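PDB 4MDB: mariner Mos1 transposase from Drosophila mauritiana, which moves the Mos1 transposon by a cut-and-paste mechanism, its RNase H-like catalytic domain cutting and joining DNA with divalent metal ions. Local coordinates for residues Met72-Trp77 / Gln100-Asn105; Ser80-Tyr85 / Glu192-Lys197; Arg108-Gln111 / Glu116-Lys119; Ala176-Asp181 / Lys187-Glu192. The protein carries 1 engineered substitution. One frame throughout, in Å; residues are numbered along the deposited sequence. Where two conformers were deposited one is given.

Contact 1: residues Met72-Trp77 / Gln100-Asn105; sequences MLCVWW and QQQLIN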
loop_
_atom_site.group_PDB
_atom_site.type_symbol
_atom_site.label_atom_id
_atom_site.label_comp_id
_atom_site.label_asym_id
_atom_site.label_seq_id
_atom_site.Cartn_x
_atom_site.Cartn_y
_atom_site.Cartn_z
ATOM N N MET A 72 1.519 14.271 4.978
ATOM C CA MET A 72 1.157 13.034 4.345
ATOM C C MET A 72 2.274 12.015 4.530
ATOM O O MET A 72 3.441 12.241 4.190
ATOM C CB MET A 72 0.916 13.261 2.876
ATOM C CG MET A 72 0.136 12.147 2.238
ATOM S SD MET A 72 -0.317 12.438 0.524
ATOM C CE MET A 72 -1.416 13.805 0.821
ATOM N N LEU A 73 1.871 10.872 5.044
ATOM C CA LEU A 73 2.724 9.679 5.087
ATOM C C LEU A 73 2.491 8.946 3.786
ATOM O O LEU A 73 1.321 8.617 3.444
ATOM C CB LEU A 73 2.429 8.824 6.255
ATOM C CG LEU A 73 3.035 7.434 6.358
ATOM C CD1 LEU A 73 4.538 7.475 6.489
ATOM C CD2 LEU A 73 2.411 6.731 7.497
ATOM N N CYS A 74 3.589 8.569 3.133
ATOM C CA CYS A 74 3.558 7.740 1.920
ATOM C C CYS A 74 4.440 6.560 2.257
ATOM O O CYS A 74 5.622 6.744 2.500
ATOM C CB CYS A 74 4.127 8.484 0.766
ATOM S SG CYS A 74 3.352 10.124 0.489
ATOM N N VAL A 75 3.898 5.363 2.259
ATOM C CA VAL A 75 4.736 4.251 2.715
ATOM C C VAL A 75 4.520 3.048 1.823
ATOM O O VAL A 75 3.408 2.766 1.382
ATOM C CB VAL A 75 4.415 3.916 4.215
ATOM C CG1 VAL A 75 2.922 3.632 4.408
ATOM C CG2 VAL A 75 5.146 2.710 4.725
ATOM N N TRP A 76 5.573 2.266 1.713
ATOM C CA TRP A 76 5.606 1.035 0.908
ATOM C C TRP A 76 6.237 -0.080 1.721
ATOM O O TRP A 76 7.202 0.147 2.411
ATOM C CB TRP A 76 6.326 1.191 -0.424
ATOM C CG TRP A 76 5.757 2.229 -1.298
ATOM C CD1 TRP A 76 4.803 2.046 -2.264
ATOM C CD2 TRP A 76 5.966 3.651 -1.229
ATOM N NE1 TRP A 76 4.447 3.247 -2.840
ATOM C CE2 TRP A 76 5.189 4.234 -2.236
ATOM C CE3 TRP A 76 6.827 4.479 -0.462
ATOM C CZ2 TRP A 76 5.157 5.621 -2.445
ATOM C CZ3 TRP A 76 6.778 5.854 -0.662
ATOM C CH2 TRP A 76 5.959 6.386 -1.648
ATOM N N TRP A 77 5.679 -1.282 1.590
ATOM C CA TRP A 77 6.032 -2.402 2.447
ATOM C C TRP A 77 5.727 -3.728 1.827
ATOM O O TRP A 77 5.013 -3.793 0.832
ATOM C CB TRP A 77 5.393 -2.274 3.800
ATOM C CG TRP A 77 3.862 -2.266 3.792
ATOM C CD1 TRP A 77 3.074 -1.249 3.376
ATOM C CD2 TRP A 77 2.977 -3.317 4.215
ATOM N NE1 TRP A 77 1.744 -1.585 3.537
ATOM C CE2 TRP A 77 1.652 -2.832 4.074
ATOM C CE3 TRP A 77 3.161 -4.582 4.745
ATOM C CZ2 TRP A 77 0.530 -3.629 4.402
ATOM C CZ3 TRP A 77 2.085 -5.333 5.122
ATOM C CH2 TRP A 77 0.765 -4.863 4.947
ATOM N N GLN A 100 6.279 9.813 -9.199
ATOM C CA GLN A 100 7.290 9.226 -10.063
ATOM C C GLN A 100 8.608 9.157 -9.338
ATOM O O GLN A 100 9.261 8.115 -9.326
ATOM C CB GLN A 100 7.395 10.073 -11.346
ATOM C CG GLN A 100 8.512 9.803 -12.309
ATOM C CD GLN A 100 8.176 10.519 -13.607
ATOM O OE1 GLN A 100 7.927 11.734 -13.631
ATOM N NE2 GLN A 100 8.052 9.762 -14.652
ATOM N N GLN A 101 8.993 10.247 -8.679
ATOM C CA GLN A 101 10.216 10.285 -7.908
ATOM C C GLN A 101 10.222 9.334 -6.692
ATOM O O GLN A 101 11.220 8.707 -6.382
ATOM C CB GLN A 101 10.544 11.720 -7.485
ATOM C CG GLN A 101 11.963 11.855 -7.056
ATOM C CD GLN A 101 12.946 11.331 -8.149
ATOM O OE1 GLN A 101 12.844 11.672 -9.344
ATOM N NE2 GLN A 101 13.833 10.445 -7.741
ATOM N N GLN A 102 9.074 9.224 -6.030
ATOM C CA GLN A 102 8.927 8.254 -5.014
ATOM C C GLN A 102 9.175 6.809 -5.488
ATOM O O GLN A 102 9.778 6.062 -4.741
ATOM C CB GLN A 102 7.536 8.400 -4.413
ATOM C CG GLN A 102 7.447 9.660 -3.513
ATOM C CD GLN A 102 6.081 9.826 -2.918
ATOM O OE1 GLN A 102 5.092 9.395 -3.512
ATOM N NE2 GLN A 102 5.998 10.439 -1.750
ATOM N N LEU A 103 8.619 6.444 -6.613
ATOM C CA LEU A 103 8.782 5.086 -7.126
ATOM C C LEU A 103 10.240 4.827 -7.413
ATOM O O LEU A 103 10.742 3.748 -7.127
ATOM C CB LEU A 103 7.946 4.827 -8.338
ATOM C CG LEU A 103 6.413 4.892 -8.221
ATOM C CD1 LEU A 103 5.802 4.683 -9.557
ATOM C CD2 LEU A 103 5.952 3.812 -7.276
ATOM N N ILE A 104 10.898 5.830 -8.019
ATOM C CA ILE A 104 12.350 5.697 -8.260
ATOM C C ILE A 104 13.152 5.531 -6.967
ATOM O O ILE A 104 14.031 4.684 -6.882
ATOM C CB ILE A 104 12.847 6.840 -9.143
ATOM C CG1 ILE A 104 12.292 6.663 -10.557
ATOM C CG2 ILE A 104 14.383 6.938 -9.117
ATOM C CD1 ILE A 104 12.305 7.928 -11.412
ATOM N N ASN A 105 12.861 6.298 -5.921
ATOM C CA ASN A 105 13.514 6.153 -4.657
ATOM C C ASN A 105 13.190 4.820 -3.969
ATOM O O ASN A 105 14.001 4.219 -3.360
ATOM C CB ASN A 105 13.107 7.305 -3.760
ATOM C CG ASN A 105 13.572 8.628 -4.316
ATOM O OD1 ASN A 105 14.462 8.632 -5.121
ATOM N ND2 ASN A 105 12.975 9.749 -3.901
#
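Gln102 reaches from helix 96-113 to strand 69-78 and meets Cys74 and Trp76. Its CB points toward the strand and lies 3.8 Å from Trp76 CH2, at the outer end of the indole. CG passes the same corner at 4.1 Å from Trp76 CH2. The chain runs extended beyond CG (chi2 180°), and this carries the amide past the tryptophan. CD sits in the plane of the indole, off its edge, 3.7 Å from Trp76 CH2. The amide stands nearly upright to the ring, with the planes 81° apart. Here a helix packs on one face of the central sheet of the RNase H-like fold, whose neighbouring strand 32-42 carries the metal ligand Asp36. The side chains of Trp76 and Asp36 are about 7 Å apart. At the tip the amide atoms part. OE1 stays at the indole edge, 3.6 Å from Trp76 CH2. NE2 turns to the sulfur and donates a hydrogen bond to Cys74 SG at 3.5 Å, with an N-H...S angle of 154°. The sulfur lies somewhat out of the amide plane. NE2 also bonds to Glu86 OE1, its stronger polar partner, on the adjacent strand 81-87.

Contact 2: residues Ser80-Tyr85 / Glu192-Lys197; sequences SGVIYY and EWFAAK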
loop_
_atom_site.group_PDB
_atom_site.type_symbol
_atom_site.label_atom_id
_atom_site.label_comp_id
_atom_site.label_asym_id
_atom_site.label_seq_id
_atom_site.Cartn_x
_atom_site.Cartn_y
_atom_site.Cartn_z
ATOM N N SER A 80 8.001 -8.630 4.687
ATOM C CA SER A 80 9.202 -8.591 5.534
ATOM C C SER A 80 9.310 -7.313 6.342
ATOM O O SER A 80 10.185 -7.209 7.191
ATOM C CB SER A 80 10.440 -8.783 4.693
ATOM O OG SER A 80 10.384 -10.093 4.100
ATOM N N GLY A 81 8.465 -6.351 6.043
ATOM C CA GLY A 81 8.522 -5.034 6.712
ATOM C C GLY A 81 8.426 -3.843 5.793
ATOM O O GLY A 81 8.236 -3.950 4.620
ATOM N N VAL A 82 8.546 -2.661 6.375
ATOM C CA VAL A 82 8.557 -1.437 5.637
ATOM C C VAL A 82 9.802 -1.272 4.784
ATOM O O VAL A 82 10.954 -1.417 5.328
ATOM C CB VAL A 82 8.356 -0.227 6.620
ATOM C CG1 VAL A 82 8.570 1.057 5.886
ATOM C CG2 VAL A 82 6.992 -0.359 7.285
ATOM N N ILE A 83 9.653 -0.990 3.509
ATOM C CA ILE A 83 10.754 -0.810 2.579
ATOM C C ILE A 83 11.244 0.638 2.576
ATOM O O ILE A 83 12.444 0.927 2.647
ATOM C CB ILE A 83 10.402 -1.357 1.180
ATOM C CG1 ILE A 83 10.068 -2.871 1.273
ATOM C CG2 ILE A 83 11.513 -1.131 0.154
ATOM C CD1 ILE A 83 9.203 -3.402 0.151
ATOM N N TYR A 84 10.305 1.596 2.478
ATOM C CA TYR A 84 10.613 2.949 2.208
ATOM C C TYR A 84 9.416 3.756 2.618
ATOM O O TYR A 84 8.306 3.302 2.482
ATOM C CB TYR A 84 10.920 3.186 0.766
ATOM C CG TYR A 84 11.226 4.611 0.401
ATOM C CD1 TYR A 84 12.365 5.224 0.894
ATOM C CD2 TYR A 84 10.379 5.384 -0.378
ATOM C CE1 TYR A 84 12.704 6.525 0.516
ATOM C CE2 TYR A 84 10.717 6.664 -0.770
ATOM C CZ TYR A 84 11.870 7.230 -0.291
ATOM O OH TYR A 84 12.127 8.525 -0.620
ATOM N N TYR A 85 9.616 4.911 3.202
ATOM C CA TYR A 85 8.506 5.889 3.357
ATOM C C TYR A 85 8.989 7.313 3.284
ATOM O O TYR A 85 10.189 7.603 3.486
ATOM C CB TYR A 85 7.744 5.645 4.658
ATOM C CG TYR A 85 8.383 6.178 5.939
ATOM C CD1 TYR A 85 9.245 5.393 6.693
ATOM C CD2 TYR A 85 8.078 7.456 6.407
ATOM C CE1 TYR A 85 9.810 5.870 7.875
ATOM C CE2 TYR A 85 8.662 7.960 7.565
ATOM C CZ TYR A 85 9.501 7.163 8.308
ATOM O OH TYR A 85 10.087 7.665 9.439
ATOM N N GLU A 192 10.022 4.286 15.130
ATOM C CA GLU A 192 9.897 3.351 16.255
ATOM C C GLU A 192 8.743 2.348 16.101
ATOM O O GLU A 192 8.871 1.185 16.433
ATOM C CB GLU A 192 9.694 4.045 17.617
ATOM C CG GLU A 192 10.838 4.857 18.183
ATOM C CD GLU A 192 10.496 5.415 19.566
ATOM O OE1 GLU A 192 10.024 4.629 20.433
ATOM O OE2 GLU A 192 10.689 6.638 19.787
ATOM N N TRP A 193 7.623 2.846 15.596
ATOM C CA TRP A 193 6.396 2.092 15.537
ATOM C C TRP A 193 6.605 1.032 14.463
ATOM O O TRP A 193 6.307 -0.133 14.669
ATOM C CB TRP A 193 5.184 3.015 15.197
ATOM C CG TRP A 193 3.836 2.262 15.234
ATOM C CD1 TRP A 193 3.052 1.989 16.343
ATOM C CD2 TRP A 193 3.167 1.629 14.125
ATOM N NE1 TRP A 193 1.972 1.232 15.976
ATOM C CE2 TRP A 193 2.025 0.989 14.629
ATOM C CE3 TRP A 193 3.460 1.508 12.772
ATOM C CZ2 TRP A 193 1.111 0.302 13.796
ATOM C CZ3 TRP A 193 2.587 0.757 11.968
ATOM C CH2 TRP A 193 1.433 0.220 12.481
ATOM N N PHE A 194 7.138 1.433 13.334
ATOM C CA PHE A 194 7.406 0.434 12.261
ATOM C C PHE A 194 8.352 -0.680 12.732
ATOM O O PHE A 194 8.173 -1.871 12.471
ATOM C CB PHE A 194 7.964 1.090 10.989
ATOM C CG PHE A 194 6.967 1.931 10.196
ATOM C CD1 PHE A 194 5.650 1.504 9.982
ATOM C CD2 PHE A 194 7.386 3.082 9.574
ATOM C CE1 PHE A 194 4.790 2.280 9.225
ATOM C CE2 PHE A 194 6.515 3.881 8.819
ATOM C CZ PHE A 194 5.232 3.466 8.638
ATOM N N ALA A 195 9.343 -0.286 13.519
ATOM C CA ALA A 195 10.457 -1.188 13.828
ATOM C C ALA A 195 10.083 -2.111 14.954
ATOM O O ALA A 195 10.598 -3.236 15.069
ATOM C CB ALA A 195 11.648 -0.340 14.215
ATOM N N ALA A 196 9.122 -1.679 15.744
ATOM C CA ALA A 196 8.630 -2.447 16.876
ATOM C C ALA A 196 7.706 -3.609 16.504
ATOM O O ALA A 196 7.515 -4.526 17.286
ATOM C CB ALA A 196 7.952 -1.547 17.906
ATOM N N LYS A 197 7.099 -3.544 15.316
ATOM C CA LYS A 197 6.302 -4.646 14.805
ATOM C C LYS A 197 7.231 -5.714 14.351
ATOM O O LYS A 197 8.160 -5.411 13.598
ATOM C CB LYS A 197 5.533 -4.189 13.532
ATOM C CG LYS A 197 4.497 -3.145 13.870
ATOM C CD LYS A 197 3.410 -3.671 14.765
ATOM C CE LYS A 197 2.204 -2.734 14.714
ATOM N NZ LYS A 197 1.203 -3.068 15.756
#
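Phe194 carries its CG beside the backbone N and anti to the carbonyl carbon (chi1 -71°), which sends the ring from helix 183-196 toward Val82 and Tyr85. Tyr85 takes the rarer position, with CG between its backbone N and carbonyl carbon (chi1 79°), and turns a ring face to Phe194. Val82 CG2 lies over one face of the phenylalanine, 3.5 Å from Phe194 CD1. This is a CH-pi contact. On the tyrosine side the contact is edge-to-face. The edge of Phe194 is directed at the face of Tyr85, with Phe194 CE2 3.8 Å from Tyr85 CD1 and the planes at 63°. The strand is the edge strand 81-87 of the RNase H-like sheet within this chain. It carries a classic beta bulge, where Ile83 and Tyr84 both face Trp76 of the neighbouring strand. The helix packs against the sheet at this margin, and Met171 of helix 162-175 also touches Phe194. The tyrosine hydroxyl is hydrogen-bonded to Asp191, about one turn before Phe194 on helix 183-196. Dispersion and ring contacts therefore hold the two segments together, and the Asp191 bond probably helps fix the Tyr85 ring in its turn toward Phe194.

Contact 3: residues Arg108-Gln111 / Glu116-Lys119; sequences RALQ and EYQK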
loop_
_atom_site.group_PDB
_atom_site.type_symbol
_atom_site.label_atom_id
_atom_site.label_comp_id
_atom_site.label_asym_id
_atom_site.label_seq_id
_atom_site.Cartn_x
_atom_site.Cartn_y
_atom_site.Cartn_z
ATOM N N ARG A 108 15.301 2.128 -5.289
ATOM C CA ARG A 108 16.630 2.141 -4.662
ATOM C C ARG A 108 16.631 1.437 -3.300
ATOM O O ARG A 108 17.482 0.584 -3.037
ATOM C CB ARG A 108 17.139 3.580 -4.533
ATOM C CG ARG A 108 17.432 4.302 -5.831
ATOM C CD ARG A 108 18.596 5.248 -5.466
ATOM N NE ARG A 108 18.982 6.153 -6.527
ATOM C CZ ARG A 108 20.149 6.794 -6.565
ATOM N NH1 ARG A 108 21.074 6.608 -5.608
ATOM N NH2 ARG A 108 20.403 7.621 -7.578
ATOM N N ALA A 109 15.619 1.714 -2.458
ATOM C CA ALA A 109 15.446 1.058 -1.206
ATOM C C ALA A 109 15.273 -0.453 -1.345
ATOM O O ALA A 109 15.852 -1.224 -0.604
ATOM C CB ALA A 109 14.281 1.659 -0.456
ATOM N N LEU A 110 14.478 -0.883 -2.331
ATOM C CA LEU A 110 14.188 -2.281 -2.576
ATOM C C LEU A 110 15.509 -3.019 -2.952
ATOM O O LEU A 110 15.756 -4.116 -2.437
ATOM C CB LEU A 110 13.270 -2.373 -3.766
ATOM C CG LEU A 110 12.186 -3.379 -3.968
ATOM C CD1 LEU A 110 11.559 -3.928 -2.706
ATOM C CD2 LEU A 110 11.103 -2.572 -4.718
ATOM N N GLN A 111 16.333 -2.396 -3.783
ATOM C CA GLN A 111 17.641 -2.995 -4.164
ATOM C C GLN A 111 18.546 -3.235 -2.953
ATOM O O GLN A 111 19.199 -4.279 -2.804
ATOM C CB GLN A 111 18.399 -2.059 -5.085
ATOM C CG GLN A 111 18.674 -2.566 -6.454
ATOM C CD GLN A 111 17.479 -2.432 -7.293
ATOM O OE1 GLN A 111 16.510 -3.166 -7.121
ATOM N NE2 GLN A 111 17.509 -1.477 -8.193
ATOM N N GLU A 116 16.658 -10.612 -3.134
ATOM C CA GLU A 116 15.929 -11.351 -4.166
ATOM C C GLU A 116 15.560 -10.449 -5.328
ATOM O O GLU A 116 15.482 -10.892 -6.465
ATOM C CB GLU A 116 14.704 -12.033 -3.532
ATOM C CG GLU A 116 13.681 -11.095 -2.858
ATOM C CD GLU A 116 13.950 -10.681 -1.363
ATOM O OE1 GLU A 116 12.939 -10.604 -0.624
ATOM O OE2 GLU A 116 15.093 -10.372 -0.910
ATOM N N TYR A 117 15.385 -9.167 -5.059
ATOM C CA TYR A 117 15.107 -8.213 -6.135
ATOM C C TYR A 117 16.375 -7.647 -6.759
ATOM O O TYR A 117 16.390 -7.417 -7.934
ATOM C CB TYR A 117 14.181 -7.075 -5.696
ATOM C CG TYR A 117 12.870 -7.600 -5.241
ATOM C CD1 TYR A 117 12.156 -8.474 -6.029
ATOM C CD2 TYR A 117 12.335 -7.250 -4.022
ATOM C CE1 TYR A 117 10.969 -8.984 -5.604
ATOM C CE2 TYR A 117 11.124 -7.734 -3.609
ATOM C CZ TYR A 117 10.447 -8.595 -4.423
ATOM O OH TYR A 117 9.294 -9.105 -4.051
ATOM N N GLN A 118 17.419 -7.423 -5.971
ATOM C CA GLN A 118 18.625 -6.820 -6.549
ATOM C C GLN A 118 19.107 -7.770 -7.624
ATOM O O GLN A 118 19.566 -7.366 -8.611
ATOM C CB GLN A 118 19.713 -6.519 -5.506
ATOM C CG GLN A 118 21.163 -6.723 -5.943
ATOM C CD GLN A 118 21.945 -7.579 -4.978
ATOM O OE1 GLN A 118 22.163 -7.218 -3.840
ATOM N NE2 GLN A 118 22.334 -8.751 -5.435
ATOM N N LYS A 119 19.024 -9.066 -7.337
ATOM C CA LYS A 119 19.601 -10.088 -8.204
ATOM C C LYS A 119 18.726 -10.410 -9.406
ATOM O O LYS A 119 19.119 -11.183 -10.281
ATOM C CB LYS A 119 19.884 -11.364 -7.406
ATOM C CG LYS A 119 20.501 -11.119 -6.039
ATOM C CD LYS A 119 21.061 -12.402 -5.448
ATOM C CE LYS A 119 21.670 -12.158 -4.076
ATOM N NZ LYS A 119 21.364 -13.266 -3.129
#
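Leu110 and Tyr117 form the close-packed side of a corner where the end of helix 96-113 turns into the short helix 115-118. It is a turn of the chain at the periphery of the RNase H-like catalytic domain, away from the annotated sites. Both residues are buried. Leu110 CD1 touches Tyr117 CD2 at 3.7 Å, and Leu110 CG follows at 3.9 Å from the same ring carbon. The methyl approaches the ring obliquely. Tyr117 has CG beside its backbone N and anti to the carbonyl carbon (chi1 -60°), which points the ring to the inner side of the corner. There Arg31, His122 and Val124 also touch it, while Ile83 of the sheet and Trp148 touch Leu110.

The outer side is looser and more polar. The two glutamines there, Gln111 and Gln118, come together through backbone and aliphatic atoms. Gln118 is exposed and Gln111 partly so, in contrast to the buried pair. Their amides do not bond to each other and their planes lie 75° apart. Both chains bend at chi2. Gln118 leads its end away from the first helix, while the amide of Gln111 has weak hydrogen bonds to Asn107 and Arg120. Arg120 also bonds to the carbonyl oxygen of Tyr117. The nearest approach on this side is Gln118 CB, 3.5 Å from the backbone oxygen Gln111 O.

Contact 4: residues Ala176-Asp181 / Lys187-Glu192; sequences AEQRFD and KKWLDE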
loop_
_atom_site.group_PDB
_atom_site.type_symbol
_atom_site.label_atom_id
_atom_site.label_comp_id
_atom_site.label_asym_id
_atom_site.label_seq_id
_atom_site.Cartn_x
_atom_site.Cartn_y
_atom_site.Cartn_z
ATOM N N ALA A 176 -4.047 7.779 17.570
ATOM C CA ALA A 176 -5.118 8.555 18.190
ATOM C C ALA A 176 -4.728 8.976 19.595
ATOM O O ALA A 176 -5.356 9.853 20.162
ATOM C CB ALA A 176 -6.403 7.741 18.219
ATOM N N GLU A 177 -3.750 8.308 20.171
ATOM C CA GLU A 177 -3.215 8.682 21.466
ATOM C C GLU A 177 -2.034 9.693 21.414
ATOM O O GLU A 177 -1.610 10.137 22.459
ATOM C CB GLU A 177 -2.802 7.407 22.220
ATOM C CG GLU A 177 -3.990 6.492 22.559
ATOM C CD GLU A 177 -4.925 7.113 23.608
ATOM O OE1 GLU A 177 -4.524 7.200 24.800
ATOM O OE2 GLU A 177 -6.054 7.532 23.259
ATOM N N GLN A 178 -1.528 10.055 20.223
ATOM C CA GLN A 178 -0.422 10.993 20.065
ATOM C C GLN A 178 -0.925 12.406 19.858
ATOM O O GLN A 178 -1.988 12.588 19.303
ATOM C CB GLN A 178 0.488 10.590 18.888
ATOM C CG GLN A 178 1.136 9.230 19.101
ATOM C CD GLN A 178 2.053 9.187 20.338
ATOM O OE1 GLN A 178 2.833 10.132 20.626
ATOM N NE2 GLN A 178 1.981 8.101 21.054
ATOM N N ARG A 179 -0.170 13.399 20.361
ATOM C CA ARG A 179 -0.365 14.806 20.007
ATOM C C ARG A 179 0.976 15.372 19.567
ATOM O O ARG A 179 1.807 15.930 20.355
ATOM C CB ARG A 179 -0.973 15.601 21.161
ATOM C CG ARG A 179 -2.345 15.098 21.599
ATOM C CD ARG A 179 -3.417 15.357 20.522
ATOM N NE ARG A 179 -4.775 15.042 21.002
ATOM C CZ ARG A 179 -5.369 13.849 20.920
ATOM N NH1 ARG A 179 -4.755 12.817 20.352
ATOM N NH2 ARG A 179 -6.590 13.674 21.422
ATOM N N PHE A 180 1.197 15.213 18.282
ATOM C CA PHE A 180 2.445 15.586 17.685
ATOM C C PHE A 180 2.672 17.103 17.634
ATOM O O PHE A 180 1.748 17.905 17.473
ATOM C CB PHE A 180 2.580 14.961 16.308
ATOM C CG PHE A 180 2.697 13.455 16.337
ATOM C CD1 PHE A 180 3.687 12.810 17.074
ATOM C CD2 PHE A 180 1.816 12.678 15.596
ATOM C CE1 PHE A 180 3.799 11.444 17.064
ATOM C CE2 PHE A 180 1.939 11.307 15.582
ATOM C CZ PHE A 180 2.900 10.677 16.329
ATOM N N ASP A 181 3.943 17.439 17.812
ATOM C CA ASP A 181 4.400 18.799 17.996
ATOM C C ASP A 181 5.067 19.243 16.737
ATOM O O ASP A 181 4.922 20.371 16.314
ATOM C CB ASP A 181 5.423 18.819 19.144
ATOM C CG ASP A 181 5.460 20.137 19.877
ATOM O OD1 ASP A 181 4.390 20.761 20.069
ATOM O OD2 ASP A 181 6.571 20.526 20.292
ATOM N N LYS A 187 8.094 11.625 12.404
ATOM C CA LYS A 187 9.091 10.746 11.813
ATOM C C LYS A 187 9.696 9.749 12.839
ATOM O O LYS A 187 9.789 8.531 12.583
ATOM C CB LYS A 187 10.169 11.626 11.173
ATOM C CG LYS A 187 10.868 11.042 9.953
ATOM C CD LYS A 187 11.528 12.155 9.131
ATOM C CE LYS A 187 12.136 11.675 7.803
ATOM N NZ LYS A 187 11.121 11.505 6.726
ATOM N N LYS A 188 10.097 10.236 14.014
ATOM C CA LYS A 188 10.550 9.327 15.055
ATOM C C LYS A 188 9.481 8.343 15.545
ATOM O O LYS A 188 9.749 7.154 15.763
ATOM C CB LYS A 188 11.046 10.081 16.299
ATOM C CG LYS A 188 11.731 9.117 17.289
ATOM C CD LYS A 188 13.192 8.886 16.870
ATOM C CE LYS A 188 13.633 7.436 17.034
ATOM N NZ LYS A 188 13.694 7.000 18.468
ATOM N N TRP A 189 8.276 8.839 15.777
ATOM C CA TRP A 189 7.216 7.940 16.187
ATOM C C TRP A 189 7.055 6.829 15.118
ATOM O O TRP A 189 6.985 5.633 15.452
ATOM C CB TRP A 189 5.904 8.693 16.383
ATOM C CG TRP A 189 4.896 7.838 16.916
ATOM C CD1 TRP A 189 4.700 7.522 18.214
ATOM C CD2 TRP A 189 3.909 7.110 16.167
ATOM N NE1 TRP A 189 3.670 6.647 18.329
ATOM C CE2 TRP A 189 3.171 6.367 17.082
ATOM C CE3 TRP A 189 3.625 6.978 14.815
ATOM C CZ2 TRP A 189 2.131 5.538 16.697
ATOM C CZ3 TRP A 189 2.587 6.108 14.441
ATOM C CH2 TRP A 189 1.881 5.431 15.342
ATOM N N LEU A 190 7.073 7.228 13.848
ATOM C CA LEU A 190 6.910 6.179 12.782
ATOM C C LEU A 190 8.082 5.235 12.721
ATOM O O LEU A 190 7.891 4.041 12.614
ATOM C CB LEU A 190 6.655 6.804 11.409
ATOM C CG LEU A 190 5.391 7.583 11.192
ATOM C CD1 LEU A 190 5.573 8.457 10.011
ATOM C CD2 LEU A 190 4.211 6.666 10.980
ATOM N N ASP A 191 9.310 5.753 12.766
ATOM C CA ASP A 191 10.497 4.884 12.848
ATOM C C ASP A 191 10.374 3.864 13.930
ATOM O O ASP A 191 10.553 2.670 13.676
ATOM C CB ASP A 191 11.793 5.695 13.041
ATOM C CG ASP A 191 12.180 6.450 11.810
ATOM O OD1 ASP A 191 11.733 6.069 10.691
ATOM O OD2 ASP A 191 12.920 7.461 11.949
ATOM N N GLU A 192 10.022 4.286 15.130
ATOM C CA GLU A 192 9.897 3.351 16.255
ATOM C C GLU A 192 8.743 2.348 16.101
ATOM O O GLU A 192 8.871 1.185 16.433
ATOM C CB GLU A 192 9.694 4.045 17.617
ATOM C CG GLU A 192 10.838 4.857 18.183
ATOM C CD GLU A 192 10.496 5.415 19.566
ATOM O OE1 GLU A 192 10.024 4.629 20.433
ATOM O OE2 GLU A 192 10.689 6.638 19.787
#
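An aromatic contact folds the loop that follows helix 162-175 back onto helix 183-196, on the outer part of the RNase H-like domain. Phe180 and Gln178 both lie on one face of the Trp189 indole. The phenylalanine makes an offset edge-to-face pair, its edge turned to the tryptophan face and the planes 65° apart. Phe180 CZ is 3.5 Å from Trp189 CG, and Phe180 CE1 rests at the same distance from Trp189 CB. Trp189 CG stands anti to the backbone N (chi1 -174°), which extends the indole from the helix toward the loop. Gln178 takes the pyrrole end. Its CG makes a CH-pi contact 4.0 Å from the centroid of the five-membered ring of Trp189. A bend at chi2 carries the amide past the NE1 rim, tilted 34° to the indole, with Gln178 NE2 3.5 Å from Trp189 NE1. Elsewhere Trp189 stacks with Trp193 and touches Met171, Ala174 and Leu175 of helix 162-175. Phe180 is buried and reaches Ile40 and Phe42 of the sheet. The side chain of Trp189 is about 9 Å from that of His173, which is important for base-specific DNA binding. Arg179 NH1 bonds two backbone oxygens, each at 3.0 Å: Ala176 O and Gln178 O.

How the contacts relate
Contact 1 is the buried one, and contacts 2, 3 and 4 are partly buried, with 3 and 4 farthest from the centre. Contacts 1 and 3 use helix 96-113. Contacts 2 and 4 use helix 183-196 and share Glu192. Contacts 1 and 2 meet in the sheet, where Trp76 pairs with Ile83 and Tyr84 by probable backbone hydrogen bonds. Tyr85 joins contact 2 to contact 4 through Asp191, and Ile83 joins it to contact 3 by packing on Leu110. Chemistry changes with place. An amide-to-sulfur bond serves the core, aromatic faces and edges join helix 183-196 to strand and loop, and contact 3 pairs an apolar inside with a polar rim.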